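Local atomic coordinates of ribosomal RNA small subunit methyltransferase E (Legionella pneumophila, PDB entry 5O95), a protein that probably methylates the N3 position of a uridine of 16S rRNA, with S-adenosyl-L-methionine as methyl donor. Residues K171-Y185 against I207-L220. Numbering follows the deposited sequence.
Sequences KLILHPAFSKTWRDY and IRLTSGHGFLPLSL
Leu172, Ile173 and Leu174 pair in parallel with Leu216, Pro217 and Leu218. Leu216 N gives to Lys171 O, Ile173 N to Leu216 O, and Leu218 N to Ile173 O, the last at 2.7 Å. After the type II turn from Pro176 to Ser179, residues 179-181 pass along the other edge of 216-218 in the same direction, with a single bridge at Lys180 and Leu218: Lys180 N bonds almost straight (170°) to Pro217 O, and Ser219 N to Lys180 O. Pro217 O is thus gripped twice, since Tyr185 OH reaches it at 2.6 Å from the opposite face of its carbonyl plane. Water bridges Ser179 OG and Ser219 OG further along, and a second water joins Trp182 N to Ser219 O.

Strands 170-174 and 216-218 lie in the parallel sheet of the SPOUT-type methyltransferase domain, 216-218 outermost within this chain and the 179-185 loop against its outer edge. Leu174 and Leu220 both bind S-adenosyl-L-methionine; in one of two Leu174 conformers, its CD2 meets Leu220 CD1. Leu218 CD1 packs against Trp182 N, and Trp182 NE1 bonds to Ala240 O of the second subunit.

Several side chains pack on rings. Lys171 lays CB over the Phe215 face, 3.7 Å from the centroid; its chain then bends at chi3 (-75°), bringing NZ to His213 O in the turn where Gly214 is the C-prime residue of a Schellman motif. Ile207 CD1 sits over the His175 ring, 8° off its normal, while Pro176 CD lies against the opposite face. Leu172 CD2 covers the Tyr185 ring centre; Leu218 CD1 lies at that ring's edge, whereas Leu216 CD1 approaches CE1 obliquely.

Away from the rings, Ile173 CD1 crosses Thr210 CG2, 3.8 Å away, and Pro217 CG rests on Phe178 O.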
ATOM      1  N   LYS B 171     -20.442   1.084  -9.894  1.00 23.90           N
ATOM      2  CA  LYS B 171     -19.888  -0.263  -9.921  1.00 21.18           C
ATOM      3  C   LYS B 171     -18.696  -0.276 -10.866  1.00 19.97           C
ATOM      4  O   LYS B 171     -18.840   0.015 -12.056  1.00 19.23           O
ATOM      5  CB  LYS B 171     -20.956  -1.277 -10.335  1.00 20.12           C
ATOM      6  CG  LYS B 171     -22.110  -1.352  -9.335  1.00 21.33           C
ATOM      7  CD  LYS B 171     -23.157  -2.398  -9.691  1.00 35.27           C
ATOM      8  CE  LYS B 171     -24.046  -1.940 -10.832  1.00 37.23           C
ATOM      9  NZ  LYS B 171     -25.321  -2.740 -10.897  1.00 33.39           N
ATOM     10  N   LEU B 172     -17.521  -0.568 -10.318  1.00 19.06           N
ATOM     11  CA  LEU B 172     -16.279  -0.482 -11.064  1.00 20.06           C
ATOM     12  C   LEU B 172     -15.531  -1.805 -11.007  1.00 17.70           C
ATOM     13  O   LEU B 172     -15.624  -2.562 -10.039  1.00 20.34           O
ATOM     14  CB  LEU B 172     -15.384   0.607 -10.492  1.00 19.10           C
ATOM     15  CG  LEU B 172     -16.005   1.993 -10.467  1.00 20.69           C
ATOM     16  CD1 LEU B 172     -15.069   2.927  -9.695  1.00 25.26           C
ATOM     17  CD2 LEU B 172     -16.235   2.512 -11.866  1.00 20.09           C
ATOM     18  N   ILE B 173     -14.770  -2.076 -12.061  1.00 18.35           N
ATOM     19  CA  ILE B 173     -13.912  -3.249 -12.095  1.00 17.23           C
ATOM     20  C   ILE B 173     -12.560  -2.812 -12.639  1.00 21.06           C
ATOM     21  O   ILE B 173     -12.492  -2.084 -13.632  1.00 20.82           O
ATOM     22  CB  ILE B 173     -14.548  -4.383 -12.929  1.00 21.79           C
ATOM     23  CG1 ILE B 173     -13.646  -5.619 -12.974  1.00 21.89           C
ATOM     24  CG2 ILE B 173     -14.956  -3.881 -14.310  1.00 21.05           C
ATOM     25  CD1 ILE B 173     -14.387  -6.847 -13.474  1.00 20.14           C
ATOM     26  N   LEU B 174     -11.487  -3.224 -11.967  0.52 18.42           N
ATOM     27  CA  LEU B 174     -10.137  -2.959 -12.458  0.52 17.39           C
ATOM     28  C   LEU B 174      -9.855  -3.886 -13.629  0.52 22.86           C
ATOM     29  O   LEU B 174      -9.551  -5.066 -13.448  0.52 23.59           O
ATOM     30  CB  LEU B 174      -9.108  -3.154 -11.353  0.52 17.70           C
ATOM     31  CG  LEU B 174      -8.890  -1.965 -10.424  0.52 29.18           C
ATOM     32  CD1 LEU B 174      -7.795  -2.289  -9.437  0.52 21.29           C
ATOM     33  CD2 LEU B 174      -8.520  -0.740 -11.246  0.52 45.13           C
ATOM     34  N   HIS B 175      -9.953  -3.344 -14.844  1.00 22.59           N
ATOM     35  CA  HIS B 175      -9.712  -4.125 -16.049  1.00 22.48           C
ATOM     36  C   HIS B 175      -9.356  -3.167 -17.171  1.00 22.30           C
ATOM     37  O   HIS B 175     -10.000  -2.119 -17.302  1.00 24.91           O
ATOM     38  CB  HIS B 175     -10.947  -4.949 -16.433  1.00 23.66           C
ATOM     39  CG  HIS B 175     -10.685  -5.962 -17.504  1.00 24.23           C
ATOM     40  ND1 HIS B 175     -11.227  -5.868 -18.767  1.00 32.83           N
ATOM     41  CD2 HIS B 175      -9.917  -7.078 -17.506  1.00 29.06           C
ATOM     42  CE1 HIS B 175     -10.810  -6.885 -19.501  1.00 35.28           C
ATOM     43  NE2 HIS B 175     -10.014  -7.635 -18.759  1.00 33.58           N
ATOM     44  N   PRO B 176      -8.380  -3.500 -18.007  1.00 23.88           N
ATOM     45  CA  PRO B 176      -7.849  -2.513 -18.959  1.00 31.48           C
ATOM     46  C   PRO B 176      -8.750  -2.248 -20.156  1.00 25.56           C
ATOM     47  O   PRO B 176      -8.794  -1.112 -20.645  1.00 28.14           O
ATOM     48  CB  PRO B 176      -6.512  -3.131 -19.396  1.00 34.68           C
ATOM     49  CG  PRO B 176      -6.190  -4.166 -18.370  1.00 46.45           C
ATOM     50  CD  PRO B 176      -7.512  -4.683 -17.892  1.00 29.95           C
ATOM     51  N   ALA B 177      -9.447  -3.278 -20.655  1.00 26.06           N
ATOM     52  CA  ALA B 177     -10.197  -3.140 -21.899  1.00 29.50           C
ATOM     53  C   ALA B 177     -11.273  -2.069 -21.763  1.00 26.41           C
ATOM     54  O   ALA B 177     -12.136  -2.143 -20.874  1.00 28.24           O
ATOM     55  CB  ALA B 177     -10.818  -4.480 -22.289  1.00 31.07           C
ATOM     56  N   PHE B 178     -11.194  -1.065 -22.642  1.00 31.27           N
ATOM     57  CA  PHE B 178     -12.137   0.052 -22.684  1.00 34.16           C
ATOM     58  C   PHE B 178     -12.180   0.818 -21.370  1.00 28.16           C
ATOM     59  O   PHE B 178     -13.180   1.463 -21.055  1.00 30.74           O
ATOM     60  CB  PHE B 178     -13.539  -0.389 -23.113  1.00 29.89           C
ATOM     61  CG  PHE B 178     -13.559  -1.100 -24.434  1.00 39.95           C
ATOM     62  CD1 PHE B 178     -13.583  -0.381 -25.614  1.00 34.40           C
ATOM     63  CD2 PHE B 178     -13.534  -2.484 -24.493  1.00 45.23           C
ATOM     64  CE1 PHE B 178     -13.592  -1.034 -26.837  1.00 42.96           C
ATOM     65  CE2 PHE B 178     -13.542  -3.142 -25.712  1.00 45.25           C
ATOM     66  CZ  PHE B 178     -13.572  -2.417 -26.882  1.00 47.73           C
ATOM     67  N   SER B 179     -11.087   0.761 -20.611  1.00 21.81           N
ATOM     68  CA  SER B 179     -11.047   1.393 -19.305  1.00 22.70           C
ATOM     69  C   SER B 179     -11.111   2.914 -19.428  1.00 29.01           C
ATOM     70  O   SER B 179     -10.744   3.510 -20.448  1.00 28.00           O
ATOM     71  CB  SER B 179      -9.785   0.991 -18.533  1.00 24.97           C
ATOM     72  OG  SER B 179      -8.609   1.404 -19.215  1.00 29.73           O
ATOM     73  N   LYS B 180     -11.619   3.534 -18.364  1.00 22.83           N
ATOM     74  CA  LYS B 180     -11.579   4.973 -18.165  1.00 24.97           C
ATOM     75  C   LYS B 180     -10.943   5.235 -16.805  1.00 22.21           C
ATOM     76  O   LYS B 180     -10.851   4.336 -15.966  1.00 21.45           O
ATOM     77  CB  LYS B 180     -12.994   5.577 -18.218  1.00 26.83           C
ATOM     78  CG  LYS B 180     -13.733   5.337 -19.535  1.00 27.23           C
ATOM     79  CD  LYS B 180     -15.141   5.903 -19.496  1.00 31.94           C
ATOM     80  CE  LYS B 180     -15.931   5.533 -20.757  1.00 33.28           C
ATOM     81  NZ  LYS B 180     -15.283   6.027 -21.995  1.00 56.61           N
ATOM     82  N   THR B 181     -10.480   6.467 -16.582  1.00 23.33           N
ATOM     83  CA  THR B 181      -9.829   6.783 -15.324  1.00 21.45           C
ATOM     84  C   THR B 181     -10.861   7.287 -14.319  1.00 25.33           C
ATOM     85  O   THR B 181     -12.040   7.466 -14.627  1.00 23.34           O
ATOM     86  CB  THR B 181      -8.722   7.832 -15.491  1.00 24.78           C
ATOM     87  OG1 THR B 181      -9.301   9.143 -15.578  1.00 24.51           O
ATOM     88  CG2 THR B 181      -7.880   7.563 -16.733  1.00 22.40           C
ATOM     89  N   TRP B 182     -10.392   7.539 -13.099  1.00 19.74           N
ATOM     90  CA  TRP B 182     -11.278   8.014 -12.039  1.00 23.35           C
ATOM     91  C   TRP B 182     -11.990   9.304 -12.434  1.00 23.71           C
ATOM     92  O   TRP B 182     -13.086   9.587 -11.930  1.00 24.44           O
ATOM     93  CB  TRP B 182     -10.465   8.219 -10.755  1.00 23.38           C
ATOM     94  CG  TRP B 182      -9.462   9.355 -10.852  1.00 21.60           C
ATOM     95  CD1 TRP B 182      -8.148   9.268 -11.232  1.00 21.30           C
ATOM     96  CD2 TRP B 182      -9.699  10.735 -10.553  1.00 25.79           C
ATOM     97  NE1 TRP B 182      -7.563  10.514 -11.203  1.00 24.99           N
ATOM     98  CE2 TRP B 182      -8.493  11.429 -10.791  1.00 22.65           C
ATOM     99  CE3 TRP B 182     -10.815  11.453 -10.110  1.00 27.97           C
ATOM    100  CZ2 TRP B 182      -8.373  12.805 -10.597  1.00 28.74           C
ATOM    101  CZ3 TRP B 182     -10.694  12.824  -9.924  1.00 29.02           C
ATOM    102  CH2 TRP B 182      -9.480  13.483 -10.167  1.00 29.06           C
ATOM    103  N   ARG B 183     -11.394  10.095 -13.334  1.00 23.27           N
ATOM    104  CA  ARG B 183     -11.991  11.370 -13.706  1.00 24.33           C
ATOM    105  C   ARG B 183     -13.278  11.210 -14.501  1.00 29.24           C
ATOM    106  O   ARG B 183     -14.058  12.163 -14.581  1.00 28.38           O
ATOM    107  CB  ARG B 183     -10.998  12.187 -14.536  1.00 27.57           C
ATOM    108  CG  ARG B 183      -9.736  12.558 -13.783  1.00 29.94           C
ATOM    109  CD  ARG B 183      -8.833  13.446 -14.637  1.00 31.23           C
ATOM    110  NE  ARG B 183      -8.075  14.377 -13.799  1.00 42.76           N
ATOM    111  CZ  ARG B 183      -6.832  14.158 -13.388  1.00 48.36           C
ATOM    112  NH1 ARG B 183      -6.205  13.046 -13.752  1.00 39.98           N
ATOM    113  NH2 ARG B 183      -6.219  15.047 -12.619  1.00 38.96           N
ATOM    114  N   ASP B 184     -13.512  10.044 -15.100  1.00 24.58           N
ATOM    115  CA  ASP B 184     -14.668   9.837 -15.966  1.00 25.45           C
ATOM    116  C   ASP B 184     -15.836   9.173 -15.252  1.00 26.20           C
ATOM    117  O   ASP B 184     -16.857   8.902 -15.893  1.00 28.20           O
ATOM    118  CB  ASP B 184     -14.280   8.980 -17.170  1.00 28.11           C
ATOM    119  CG  ASP B 184     -13.137   9.576 -17.957  1.00 43.85           C
ATOM    120  OD1 ASP B 184     -13.193  10.786 -18.260  1.00 35.15           O
ATOM    121  OD2 ASP B 184     -12.174   8.836 -18.247  1.00 54.31           O
ATOM    122  N   TYR B 185     -15.710   8.893 -13.959  1.00 22.87           N
ATOM    123  CA  TYR B 185     -16.792   8.244 -13.238  1.00 23.31           C
ATOM    124  C   TYR B 185     -17.261   9.126 -12.089  1.00 29.69           C
ATOM    125  O   TYR B 185     -16.459   9.853 -11.496  1.00 28.99           O
ATOM    126  CB  TYR B 185     -16.338   6.891 -12.676  1.00 27.54           C
ATOM    127  CG  TYR B 185     -16.015   5.893 -13.755  1.00 26.80           C
ATOM    128  CD1 TYR B 185     -16.986   5.496 -14.667  1.00 25.27           C
ATOM    129  CD2 TYR B 185     -14.740   5.352 -13.872  1.00 21.86           C
ATOM    130  CE1 TYR B 185     -16.699   4.592 -15.670  1.00 24.69           C
ATOM    131  CE2 TYR B 185     -14.446   4.444 -14.879  1.00 21.91           C
ATOM    132  CZ  TYR B 185     -15.435   4.061 -15.759  1.00 22.34           C
ATOM    133  OH  TYR B 185     -15.153   3.161 -16.764  1.00 23.42           O
ATOM    134  N   ILE B 207     -16.035 -11.058 -18.190  1.00 31.80           N
ATOM    135  CA  ILE B 207     -16.222  -9.649 -18.522  1.00 31.23           C
ATOM    136  C   ILE B 207     -17.609  -9.411 -19.103  1.00 31.51           C
ATOM    137  O   ILE B 207     -18.224  -8.361 -18.867  1.00 32.84           O
ATOM    138  CB  ILE B 207     -15.097  -9.154 -19.450  1.00 33.36           C
ATOM    139  CG1 ILE B 207     -13.770  -9.163 -18.698  1.00 27.31           C
ATOM    140  CG2 ILE B 207     -15.402  -7.760 -19.973  1.00 36.10           C
ATOM    141  CD1 ILE B 207     -13.808  -8.341 -17.423  1.00 31.64           C
ATOM    142  N   ARG B 208     -18.120 -10.369 -19.880  1.00 31.13           N
ATOM    143  CA  ARG B 208     -19.497 -10.276 -20.350  1.00 27.80           C
ATOM    144  C   ARG B 208     -20.456 -10.246 -19.166  1.00 36.34           C
ATOM    145  O   ARG B 208     -21.435  -9.490 -19.157  1.00 31.93           O
ATOM    146  CB  ARG B 208     -19.789 -11.444 -21.295  1.00 38.01           C
ATOM    147  CG  ARG B 208     -21.201 -11.513 -21.829  1.00 41.04           C
ATOM    148  CD  ARG B 208     -21.289 -12.440 -23.048  1.00 82.51           C
ATOM    149  NE  ARG B 208     -20.595 -13.716 -22.860  1.00 95.50           N
ATOM    150  CZ  ARG B 208     -19.459 -14.053 -23.470  1.00 84.60           C
ATOM    151  NH1 ARG B 208     -18.879 -13.211 -24.315  1.00 59.63           N
ATOM    152  NH2 ARG B 208     -18.903 -15.237 -23.238  1.00 63.48           N
ATOM    153  N   LEU B 209     -20.144 -11.015 -18.127  1.00 29.24           N
ATOM    154  CA  LEU B 209     -20.982 -11.053 -16.936  1.00 32.48           C
ATOM    155  C   LEU B 209     -20.876  -9.755 -16.140  1.00 38.37           C
ATOM    156  O   LEU B 209     -21.892  -9.191 -15.717  1.00 32.15           O
ATOM    157  CB  LEU B 209     -20.573 -12.248 -16.085  1.00 39.23           C
ATOM    158  CG  LEU B 209     -21.450 -12.650 -14.909  1.00 48.22           C
ATOM    159  CD1 LEU B 209     -22.790 -13.178 -15.395  1.00 55.24           C
ATOM    160  CD2 LEU B 209     -20.705 -13.701 -14.134  1.00 48.01           C
ATOM    161  N   THR B 210     -19.652  -9.262 -15.925  1.00 26.64           N
ATOM    162  CA  THR B 210     -19.483  -8.021 -15.171  1.00 24.04           C
ATOM    163  C   THR B 210     -20.067  -6.830 -15.927  1.00 30.92           C
ATOM    164  O   THR B 210     -20.798  -6.015 -15.353  1.00 25.37           O
ATOM    165  CB  THR B 210     -18.011  -7.790 -14.796  1.00 28.45           C
ATOM    166  OG1 THR B 210     -17.215  -7.591 -15.978  1.00 26.07           O
ATOM    167  CG2 THR B 210     -17.451  -8.976 -14.002  1.00 25.29           C
ATOM    168  N   SER B 211     -19.773  -6.718 -17.224  1.00 29.23           N
ATOM    169  CA  SER B 211     -20.294  -5.588 -17.989  1.00 24.41           C
ATOM    170  C   SER B 211     -21.811  -5.662 -18.133  1.00 27.35           C
ATOM    171  O   SER B 211     -22.488  -4.629 -18.115  1.00 28.78           O
ATOM    172  CB  SER B 211     -19.605  -5.484 -19.354  1.00 29.04           C
ATOM    173  OG  SER B 211     -19.795  -6.652 -20.129  1.00 40.07           O
ATOM    174  N   GLY B 212     -22.362  -6.872 -18.259  1.00 28.56           N
ATOM    175  CA  GLY B 212     -23.807  -7.032 -18.314  1.00 27.64           C
ATOM    176  C   GLY B 212     -24.511  -6.649 -17.030  1.00 34.48           C
ATOM    177  O   GLY B 212     -25.715  -6.369 -17.050  1.00 32.25           O
ATOM    178  N   HIS B 213     -23.794  -6.637 -15.911  1.00 26.33           N
ATOM    179  CA  HIS B 213     -24.345  -6.148 -14.654  1.00 26.40           C
ATOM    180  C   HIS B 213     -23.927  -4.719 -14.342  1.00 30.05           C
ATOM    181  O   HIS B 213     -24.086  -4.277 -13.200  1.00 31.31           O
ATOM    182  CB  HIS B 213     -23.988  -7.081 -13.498  1.00 27.96           C
ATOM    183  CG  HIS B 213     -24.692  -8.397 -13.553  1.00 30.48           C
ATOM    184  ND1 HIS B 213     -24.375  -9.366 -14.476  1.00 31.26           N
ATOM    185  CD2 HIS B 213     -25.702  -8.901 -12.805  1.00 27.36           C
ATOM    186  CE1 HIS B 213     -25.161 -10.415 -14.299  1.00 28.84           C
ATOM    187  NE2 HIS B 213     -25.975 -10.156 -13.292  1.00 31.35           N
ATOM    188  N   GLY B 214     -23.386  -3.995 -15.322  1.00 28.53           N
ATOM    189  CA  GLY B 214     -23.101  -2.580 -15.142  1.00 25.61           C
ATOM    190  C   GLY B 214     -21.790  -2.228 -14.479  1.00 23.90           C
ATOM    191  O   GLY B 214     -21.604  -1.073 -14.090  1.00 24.77           O
ATOM    192  N   PHE B 215     -20.873  -3.180 -14.330  1.00 28.26           N
ATOM    193  CA  PHE B 215     -19.542  -2.880 -13.815  1.00 23.97           C
ATOM    194  C   PHE B 215     -18.706  -2.224 -14.908  1.00 26.47           C
ATOM    195  O   PHE B 215     -18.552  -2.776 -16.004  1.00 26.98           O
ATOM    196  CB  PHE B 215     -18.878  -4.136 -13.254  1.00 22.01           C
ATOM    197  CG  PHE B 215     -19.365  -4.489 -11.872  1.00 21.17           C
ATOM    198  CD1 PHE B 215     -20.587  -5.128 -11.695  1.00 26.34           C
ATOM    199  CD2 PHE B 215     -18.617  -4.150 -10.754  1.00 20.23           C
ATOM    200  CE1 PHE B 215     -21.053  -5.431 -10.416  1.00 24.91           C
ATOM    201  CE2 PHE B 215     -19.079  -4.447  -9.472  1.00 22.07           C
ATOM    202  CZ  PHE B 215     -20.283  -5.089  -9.307  1.00 22.97           C
ATOM    203  N   LEU B 216     -18.196  -1.031 -14.615  1.00 21.47           N
ATOM    204  CA  LEU B 216     -17.494  -0.207 -15.591  1.00 20.73           C
ATOM    205  C   LEU B 216     -15.988  -0.290 -15.369  1.00 19.05           C
ATOM    206  O   LEU B 216     -15.526  -0.229 -14.225  1.00 20.74           O
ATOM    207  CB  LEU B 216     -17.938   1.249 -15.444  1.00 23.87           C
ATOM    208  CG  LEU B 216     -19.443   1.483 -15.602  1.00 24.90           C
ATOM    209  CD1 LEU B 216     -19.793   2.952 -15.426  1.00 34.61           C
ATOM    210  CD2 LEU B 216     -19.954   0.963 -16.933  1.00 30.66           C
ATOM    211  N   PRO B 217     -15.200  -0.402 -16.440  1.00 21.25           N
ATOM    212  CA  PRO B 217     -13.762  -0.693 -16.284  1.00 21.20           C
ATOM    213  C   PRO B 217     -12.956   0.528 -15.872  1.00 24.51           C
ATOM    214  O   PRO B 217     -13.077   1.601 -16.468  1.00 22.32           O
ATOM    215  CB  PRO B 217     -13.344  -1.174 -17.679  1.00 23.65           C
ATOM    216  CG  PRO B 217     -14.347  -0.556 -18.621  1.00 28.24           C
ATOM    217  CD  PRO B 217     -15.645  -0.484 -17.839  1.00 24.60           C
ATOM    218  N   LEU B 218     -12.112   0.347 -14.858  1.00 19.18           N
ATOM    219  CA  LEU B 218     -11.281   1.409 -14.309  1.00 21.22           C
ATOM    220  C   LEU B 218      -9.814   1.086 -14.548  1.00 23.21           C
ATOM    221  O   LEU B 218      -9.391  -0.065 -14.411  1.00 22.13           O
ATOM    222  CB  LEU B 218     -11.523   1.506 -12.804  1.00 20.81           C
ATOM    223  CG  LEU B 218     -10.714   2.542 -12.035  1.00 18.45           C
ATOM    224  CD1 LEU B 218     -11.103   3.937 -12.489  1.00 17.97           C
ATOM    225  CD2 LEU B 218     -10.976   2.380 -10.536  1.00 19.63           C
ATOM    226  N   SER B 219      -9.039   2.099 -14.928  1.00 19.70           N
ATOM    227  CA  SER B 219      -7.593   1.966 -15.008  1.00 15.39           C
ATOM    228  C   SER B 219      -6.944   2.686 -13.838  1.00 17.45           C
ATOM    229  O   SER B 219      -7.538   3.578 -13.219  1.00 19.63           O
ATOM    230  CB  SER B 219      -7.051   2.564 -16.315  1.00 20.46           C
ATOM    231  OG  SER B 219      -7.401   3.939 -16.435  1.00 22.88           O
ATOM    232  N   LEU B 220      -5.694   2.300 -13.557  1.00 19.41           N
ATOM    233  CA  LEU B 220      -4.887   2.924 -12.516  1.00 16.65           C
ATOM    234  C   LEU B 220      -3.437   3.051 -12.998  1.00 16.51           C
ATOM    235  O   LEU B 220      -2.502   2.575 -12.359  1.00 17.91           O
ATOM    236  CB  LEU B 220      -4.965   2.174 -11.186  1.00 18.54           C
ATOM    237  CG  LEU B 220      -6.300   2.266 -10.435  1.00 21.44           C
ATOM    238  CD1 LEU B 220      -6.305   1.306  -9.244  1.00 20.64           C
ATOM    239  CD2 LEU B 220      -6.633   3.693  -9.972  1.00 19.82           C
TER
HETATM  240  O   HOH W   1     -21.849   1.718 -12.270  1.00 39.59           O
HETATM  241  O   HOH W   2      -8.038   4.260 -18.897  1.00 27.84           O
HETATM  242  O   HOH W   3      -7.999   6.206 -12.449  1.00 22.94           O